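Local coordinates for ABC transporter, solute-binding protein (Staphylococcus aureus, PDB 6LKK) that binds glucose 6-phosphate as the extracellular solute-binding sensor of a two-component signalling system, at residues A[37-51]-A[55-69]. Residues are numbered along the deposited sequence; the frame is centred on the assembly and turned at random.
Sequences QVLLSNLHNEDFSER and FMGGVLSETIDHPED. With G6P (6-O-phosphono-alpha-D-glucopyranose), chain B.
With its CG anti to the backbone N (chi1 -178°), H44 swings its ring off the last turn of helix 36-45 toward H66 and D69, while D69, its CG anti to the carbonyl carbon (chi1 -67°), raises its carboxylate to meet it. H44 ND1 donates to the syn lone pair of D69 OD2 at 2.6 Å, almost in the ring plane. H66 lies flat on one face of H44, the rings nearly parallel with centroids 3.6 Å apart, so edge and face together fix the ring's rotation. Such a carboxylate probably favours a protonated imidazole. The other oxygen, D69 OD1, forms a salt bridge with R51 NH2 at 3.1 Å; the N-H bonds from NH1 and NH2 to OD1 are weak, and the long, extended arginine also donates from NH1 to K222 O. Aspartate suits this buried place because its two oxygens serve different partners, and a water joins OD2 to L40 O.

Nearer the sugar, leucines pack against the F55 ring: L40 CD2 meets F55 CE2 at 3.6 Å, L39 touches it mainly through its CB, and L43 CD1 sits at the ring edge. Q37 sends NE2 to T63 O at 3.2 Å with a nearly straight bond (165°), and a water links NE2 to T63 OG1.

The helix thus packs beside the strand and loop that follow it in the solute-binding-protein fold. The strand is followed by G57 and G58, whose backbone angles call for glycine, and G58 N donates to O3 of glucose 6-phosphate at 2.9 Å, forming part of the ligand pocket.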
loop_
_atom_site.group_PDB
_atom_site.type_symbol
_atom_site.label_atom_id
_atom_site.label_comp_id
_atom_site.label_asym_id
_atom_site.label_seq_id
_atom_site.Cartn_x
_atom_site.Cartn_y
_atom_site.Cartn_z
ATOM N N GLN A 37 -6.148 -8.512 0.645
ATOM C CA GLN A 37 -6.350 -9.914 0.987
ATOM C C GLN A 37 -7.673 -10.445 0.451
ATOM O O GLN A 37 -7.791 -11.646 0.185
ATOM C CB GLN A 37 -6.268 -10.100 2.499
ATOM C CG GLN A 37 -4.874 -9.877 3.064
ATOM C CD GLN A 37 -3.846 -10.801 2.445
ATOM O OE1 GLN A 37 -4.089 -11.998 2.283
ATOM N NE2 GLN A 37 -2.696 -10.248 2.080
ATOM N N VAL A 38 -8.674 -9.580 0.287
ATOM C CA VAL A 38 -9.921 -10.009 -0.340
ATOM C C VAL A 38 -9.675 -10.383 -1.795
ATOM O O VAL A 38 -10.159 -11.413 -2.280
ATOM C CB VAL A 38 -10.992 -8.911 -0.209
ATOM C CG1 VAL A 38 -12.273 -9.321 -0.926
ATOM C CG2 VAL A 38 -11.274 -8.620 1.256
ATOM N N LEU A 39 -8.919 -9.551 -2.515
ATOM C CA LEU A 39 -8.547 -9.882 -3.886
ATOM C C LEU A 39 -7.813 -11.215 -3.942
ATOM O O LEU A 39 -8.115 -12.070 -4.782
ATOM C CB LEU A 39 -7.682 -8.765 -4.475
ATOM C CG LEU A 39 -8.388 -7.447 -4.804
ATOM C CD1 LEU A 39 -7.362 -6.370 -5.118
ATOM C CD2 LEU A 39 -9.348 -7.617 -5.971
ATOM N N LEU A 40 -6.841 -11.411 -3.048
ATOM C CA LEU A 40 -6.069 -12.647 -3.054
ATOM C C LEU A 40 -6.939 -13.846 -2.698
ATOM O O LEU A 40 -6.767 -14.933 -3.261
ATOM C CB LEU A 40 -4.890 -12.530 -2.089
ATOM C CG LEU A 40 -3.771 -11.587 -2.538
ATOM C CD1 LEU A 40 -2.829 -11.269 -1.386
ATOM C CD2 LEU A 40 -3.000 -12.194 -3.702
ATOM N N SER A 41 -7.883 -13.666 -1.773
ATOM C CA SER A 41 -8.752 -14.773 -1.383
ATOM C C SER A 41 -9.730 -15.128 -2.494
ATOM O O SER A 41 -9.936 -16.312 -2.791
ATOM C CB SER A 41 -9.502 -14.420 -0.100
ATOM O OG SER A 41 -8.616 -14.348 1.003
ATOM N N ASN A 42 -10.349 -14.124 -3.119
ATOM C CA ASN A 42 -11.261 -14.397 -4.224
ATOM C C ASN A 42 -10.514 -14.982 -5.415
ATOM O O ASN A 42 -11.012 -15.898 -6.081
ATOM C CB ASN A 42 -12.002 -13.119 -4.621
ATOM C CG ASN A 42 -12.935 -12.624 -3.531
ATOM O OD1 ASN A 42 -13.289 -13.368 -2.616
ATOM N ND2 ASN A 42 -13.349 -11.367 -3.631
ATOM N N LEU A 43 -9.315 -14.468 -5.695
ATOM C CA LEU A 43 -8.481 -15.042 -6.745
ATOM C C LEU A 43 -8.216 -16.521 -6.483
ATOM O O LEU A 43 -8.303 -17.350 -7.397
ATOM C CB LEU A 43 -7.169 -14.257 -6.835
ATOM C CG LEU A 43 -6.121 -14.617 -7.890
ATOM C CD1 LEU A 43 -5.259 -13.394 -8.173
ATOM C CD2 LEU A 43 -5.235 -15.771 -7.445
ATOM N N HIS A 44 -7.900 -16.868 -5.235
ATOM C CA HIS A 44 -7.597 -18.254 -4.894
ATOM C C HIS A 44 -8.769 -19.172 -5.217
ATOM O O HIS A 44 -8.580 -20.259 -5.776
ATOM C CB HIS A 44 -7.231 -18.348 -3.413
ATOM C CG HIS A 44 -6.860 -19.727 -2.964
ATOM N ND1 HIS A 44 -5.753 -20.393 -3.443
ATOM C CD2 HIS A 44 -7.441 -20.560 -2.068
ATOM C CE1 HIS A 44 -5.671 -21.578 -2.866
ATOM N NE2 HIS A 44 -6.684 -21.705 -2.028
ATOM N N ASN A 45 -9.986 -18.756 -4.869
ATOM C CA ASN A 45 -11.167 -19.561 -5.154
ATOM C C ASN A 45 -11.645 -19.410 -6.589
ATOM O O ASN A 45 -12.440 -20.234 -7.053
ATOM C CB ASN A 45 -12.302 -19.184 -4.202
ATOM C CG ASN A 45 -11.968 -19.471 -2.758
ATOM O OD1 ASN A 45 -11.321 -20.469 -2.443
ATOM N ND2 ASN A 45 -12.405 -18.590 -1.866
ATOM N N GLU A 46 -11.183 -18.384 -7.296
ATOM C CA GLU A 46 -11.621 -18.165 -8.666
ATOM C C GLU A 46 -11.231 -19.353 -9.535
ATOM O O GLU A 46 -10.143 -19.917 -9.391
ATOM C CB GLU A 46 -10.997 -16.881 -9.213
ATOM C CG GLU A 46 -11.612 -16.377 -10.498
ATOM C CD GLU A 46 -11.076 -15.012 -10.877
ATOM O OE1 GLU A 46 -10.196 -14.504 -10.148
ATOM O OE2 GLU A 46 -11.528 -14.446 -11.894
ATOM N N ASP A 47 -12.127 -19.736 -10.445
ATOM C CA ASP A 47 -11.828 -20.849 -11.334
ATOM C C ASP A 47 -10.608 -20.525 -12.186
ATOM O O ASP A 47 -10.441 -19.404 -12.674
ATOM C CB ASP A 47 -13.026 -21.181 -12.223
ATOM C CG ASP A 47 -12.768 -22.379 -13.112
ATOM O OD1 ASP A 47 -12.534 -23.483 -12.569
ATOM O OD2 ASP A 47 -12.787 -22.225 -14.352
ATOM N N PHE A 48 -9.758 -21.536 -12.360
ATOM C CA PHE A 48 -8.457 -21.372 -12.999
ATOM C C PHE A 48 -8.567 -20.789 -14.409
ATOM O O PHE A 48 -7.663 -20.068 -14.852
ATOM C CB PHE A 48 -7.770 -22.738 -12.992
ATOM C CG PHE A 48 -6.465 -22.789 -13.710
ATOM C CD1 PHE A 48 -5.303 -22.343 -13.103
ATOM C CD2 PHE A 48 -6.390 -23.347 -14.973
ATOM C CE1 PHE A 48 -4.097 -22.420 -13.768
ATOM C CE2 PHE A 48 -5.190 -23.433 -15.632
ATOM C CZ PHE A 48 -4.041 -22.966 -15.034
ATOM N N SER A 49 -9.665 -21.063 -15.119
ATOM C CA SER A 49 -9.841 -20.571 -16.484
ATOM C C SER A 49 -10.417 -19.160 -16.556
ATOM O O SER A 49 -10.385 -18.554 -17.634
ATOM C CB SER A 49 -10.749 -21.521 -17.268
ATOM O OG SER A 49 -12.050 -21.558 -16.707
ATOM N N GLU A 50 -10.947 -18.625 -15.456
ATOM C CA GLU A 50 -11.541 -17.296 -15.442
ATOM C C GLU A 50 -10.595 -16.221 -14.925
ATOM O O GLU A 50 -10.894 -15.031 -15.077
ATOM C CB GLU A 50 -12.807 -17.295 -14.577
ATOM C CG GLU A 50 -13.973 -18.069 -15.169
ATOM C CD GLU A 50 -14.957 -18.532 -14.110
ATOM O OE1 GLU A 50 -14.968 -17.938 -13.007
ATOM O OE2 GLU A 50 -15.712 -19.494 -14.375
ATOM N N ARG A 51 -9.469 -16.605 -14.334
ATOM C CA ARG A 51 -8.630 -15.665 -13.607
ATOM C C ARG A 51 -8.060 -14.589 -14.524
ATOM O O ARG A 51 -7.913 -14.769 -15.736
ATOM C CB ARG A 51 -7.480 -16.397 -12.925
ATOM C CG ARG A 51 -7.891 -17.213 -11.727
ATOM C CD ARG A 51 -6.695 -17.926 -11.142
ATOM N NE ARG A 51 -7.041 -18.690 -9.951
ATOM C CZ ARG A 51 -6.174 -19.407 -9.249
ATOM N NH1 ARG A 51 -4.901 -19.463 -9.616
ATOM N NH2 ARG A 51 -6.581 -20.071 -8.177
ATOM N N PHE A 55 -1.369 -9.107 -10.884
ATOM C CA PHE A 55 -1.725 -8.523 -9.597
ATOM C C PHE A 55 -0.711 -7.428 -9.305
ATOM O O PHE A 55 0.495 -7.687 -9.313
ATOM C CB PHE A 55 -1.713 -9.584 -8.493
ATOM C CG PHE A 55 -2.498 -9.206 -7.270
ATOM C CD1 PHE A 55 -2.120 -8.130 -6.484
ATOM C CD2 PHE A 55 -3.604 -9.946 -6.892
ATOM C CE1 PHE A 55 -2.843 -7.792 -5.355
ATOM C CE2 PHE A 55 -4.326 -9.614 -5.764
ATOM C CZ PHE A 55 -3.945 -8.536 -4.995
ATOM N N MET A 56 -1.188 -6.207 -9.066
ATOM C CA MET A 56 -0.294 -5.091 -8.777
ATOM C C MET A 56 -0.802 -4.327 -7.564
ATOM O O MET A 56 -1.992 -4.012 -7.470
ATOM C CB MET A 56 -0.151 -4.152 -9.983
ATOM C CG MET A 56 -1.385 -3.338 -10.327
ATOM S SD MET A 56 -1.134 -2.326 -11.805
ATOM C CE MET A 56 -0.003 -1.072 -11.207
ATOM N N GLY A 57 0.104 -4.034 -6.642
ATOM C CA GLY A 57 -0.236 -3.359 -5.411
ATOM C C GLY A 57 -0.271 -4.316 -4.232
ATOM O O GLY A 57 -0.390 -5.536 -4.376
ATOM N N GLY A 58 -0.165 -3.744 -3.041
ATOM C CA GLY A 58 -0.034 -4.529 -1.837
ATOM C C GLY A 58 1.391 -5.015 -1.632
ATOM O O GLY A 58 2.221 -5.025 -2.541
ATOM N N VAL A 59 1.672 -5.423 -0.398
ATOM C CA VAL A 59 2.993 -5.924 -0.038
ATOM C C VAL A 59 3.046 -7.404 -0.393
ATOM O O VAL A 59 3.111 -8.274 0.483
ATOM C CB VAL A 59 3.307 -5.666 1.449
ATOM C CG1 VAL A 59 3.494 -4.175 1.681
ATOM C CG2 VAL A 59 2.206 -6.202 2.361
ATOM N N LEU A 60 3.033 -7.690 -1.696
ATOM C CA LEU A 60 2.864 -9.059 -2.167
ATOM C C LEU A 60 4.015 -9.960 -1.747
ATOM O O LEU A 60 3.802 -11.147 -1.483
ATOM C CB LEU A 60 2.719 -9.065 -3.688
ATOM C CG LEU A 60 1.536 -8.283 -4.260
ATOM C CD1 LEU A 60 1.498 -8.427 -5.770
ATOM C CD2 LEU A 60 0.224 -8.742 -3.649
ATOM N N SER A 61 5.239 -9.432 -1.689
ATOM C CA SER A 61 6.378 -10.273 -1.338
ATOM C C SER A 61 6.221 -10.906 0.037
ATOM O O SER A 61 6.896 -11.901 0.328
ATOM C CB SER A 61 7.668 -9.456 -1.383
ATOM O OG SER A 61 7.657 -8.438 -0.396
ATOM N N GLU A 62 5.340 -10.365 0.882
ATOM C CA GLU A 62 5.226 -10.804 2.264
ATOM C C GLU A 62 3.847 -11.311 2.662
ATOM O O GLU A 62 3.718 -11.876 3.754
ATOM C CB GLU A 62 5.619 -9.654 3.207
ATOM C CG GLU A 62 7.066 -9.213 3.049
ATOM C CD GLU A 62 7.409 -7.991 3.881
ATOM O OE1 GLU A 62 6.508 -7.458 4.563
ATOM O OE2 GLU A 62 8.585 -7.566 3.852
ATOM N N THR A 63 2.814 -11.142 1.828
ATOM C CA THR A 63 1.461 -11.514 2.232
ATOM C C THR A 63 0.726 -12.330 1.171
ATOM O O THR A 63 -0.509 -12.370 1.183
ATOM C CB THR A 63 0.640 -10.273 2.596
ATOM O OG1 THR A 63 0.561 -9.390 1.469
ATOM C CG2 THR A 63 1.269 -9.540 3.777
ATOM N N ILE A 64 1.443 -12.985 0.264
ATOM C CA ILE A 64 0.840 -13.966 -0.632
ATOM C C ILE A 64 0.830 -15.300 0.106
ATOM O O ILE A 64 1.873 -15.933 0.276
ATOM C CB ILE A 64 1.593 -14.065 -1.965
ATOM C CG1 ILE A 64 1.349 -12.802 -2.798
ATOM C CG2 ILE A 64 1.158 -15.315 -2.740
ATOM C CD1 ILE A 64 2.018 -12.798 -4.165
ATOM N N ASP A 65 -0.356 -15.725 0.546
ATOM C CA ASP A 65 -0.484 -16.964 1.302
ATOM C C ASP A 65 -0.593 -18.193 0.409
ATOM O O ASP A 65 -0.371 -19.310 0.889
ATOM C CB ASP A 65 -1.707 -16.894 2.220
ATOM C CG ASP A 65 -1.548 -15.872 3.329
ATOM O OD1 ASP A 65 -0.409 -15.672 3.803
ATOM O OD2 ASP A 65 -2.565 -15.267 3.729
ATOM N N HIS A 66 -0.930 -18.017 -0.871
ATOM C CA HIS A 66 -1.119 -19.121 -1.810
ATOM C C HIS A 66 -0.187 -18.908 -3.001
ATOM O O HIS A 66 -0.632 -18.512 -4.087
ATOM C CB HIS A 66 -2.573 -19.219 -2.266
ATOM C CG HIS A 66 -3.557 -19.216 -1.139
ATOM N ND1 HIS A 66 -3.709 -20.282 -0.278
ATOM C CD2 HIS A 66 -4.442 -18.275 -0.730
ATOM C CE1 HIS A 66 -4.643 -19.998 0.611
ATOM N NE2 HIS A 66 -5.104 -18.786 0.359
ATOM N N PRO A 67 1.112 -19.163 -2.829
ATOM C CA PRO A 67 2.042 -18.998 -3.960
ATOM C C PRO A 67 1.689 -19.845 -5.168
ATOM O O PRO A 67 2.083 -19.494 -6.288
ATOM C CB PRO A 67 3.400 -19.404 -3.366
ATOM C CG PRO A 67 3.086 -20.133 -2.095
ATOM C CD PRO A 67 1.807 -19.553 -1.592
ATOM N N GLU A 68 0.961 -20.950 -4.985
ATOM C CA GLU A 68 0.561 -21.778 -6.117
ATOM C C GLU A 68 -0.333 -21.030 -7.097
ATOM O O GLU A 68 -0.497 -21.477 -8.236
ATOM C CB GLU A 68 -0.154 -23.039 -5.623
ATOM C CG GLU A 68 -1.411 -22.782 -4.789
ATOM C CD GLU A 68 -1.130 -22.702 -3.298
ATOM O OE1 GLU A 68 0.017 -22.385 -2.918
ATOM O OE2 GLU A 68 -2.059 -22.962 -2.505
ATOM N N ASP A 69 -0.916 -19.906 -6.681
ATOM C CA ASP A 69 -1.779 -19.118 -7.549
ATOM C C ASP A 69 -1.010 -18.161 -8.448
ATOM O O ASP A 69 -1.640 -17.395 -9.185
ATOM C CB ASP A 69 -2.781 -18.325 -6.709
ATOM C CG ASP A 69 -3.778 -19.216 -5.997
ATOM O OD1 ASP A 69 -3.975 -20.366 -6.443
ATOM O OD2 ASP A 69 -4.368 -18.763 -4.995
HETATM C C1 G6P B . -1.298 -0.412 0.977
HETATM C C2 G6P B . -0.337 -0.554 -0.229
HETATM C C3 G6P B . -0.930 -0.193 -1.540
HETATM C C4 G6P B . -2.335 -0.596 -1.615
HETATM C C5 G6P B . -3.146 0.240 -0.631
HETATM C C6 G6P B . -4.560 -0.245 -0.572
HETATM O O1 G6P B . -0.698 0.349 1.981
HETATM O O2 G6P B . 0.833 0.256 -0.021
HETATM O O3 G6P B . -0.167 -0.896 -2.615
HETATM O O4 G6P B . -2.855 -0.367 -2.948
HETATM O O5 G6P B . -2.612 0.193 0.743
HETATM O O6 G6P B . -4.557 -1.603 -0.192
HETATM P P G6P B . -5.553 -2.118 1.072
HETATM O O1P G6P B . -5.434 -3.629 1.169
HETATM O O2P G6P B . -7.015 -1.725 0.785
HETATM O O3P G6P B . -5.100 -1.497 2.343
HETATM O O HOH W 1 -1.663 -7.600 2.343
HETATM O O HOH W 2 -3.092 -14.177 0.604
HETATM O O HOH W 3 -4.007 -16.075 -3.926
HETATM O O HOH W 4 -7.908 -17.771 1.117
#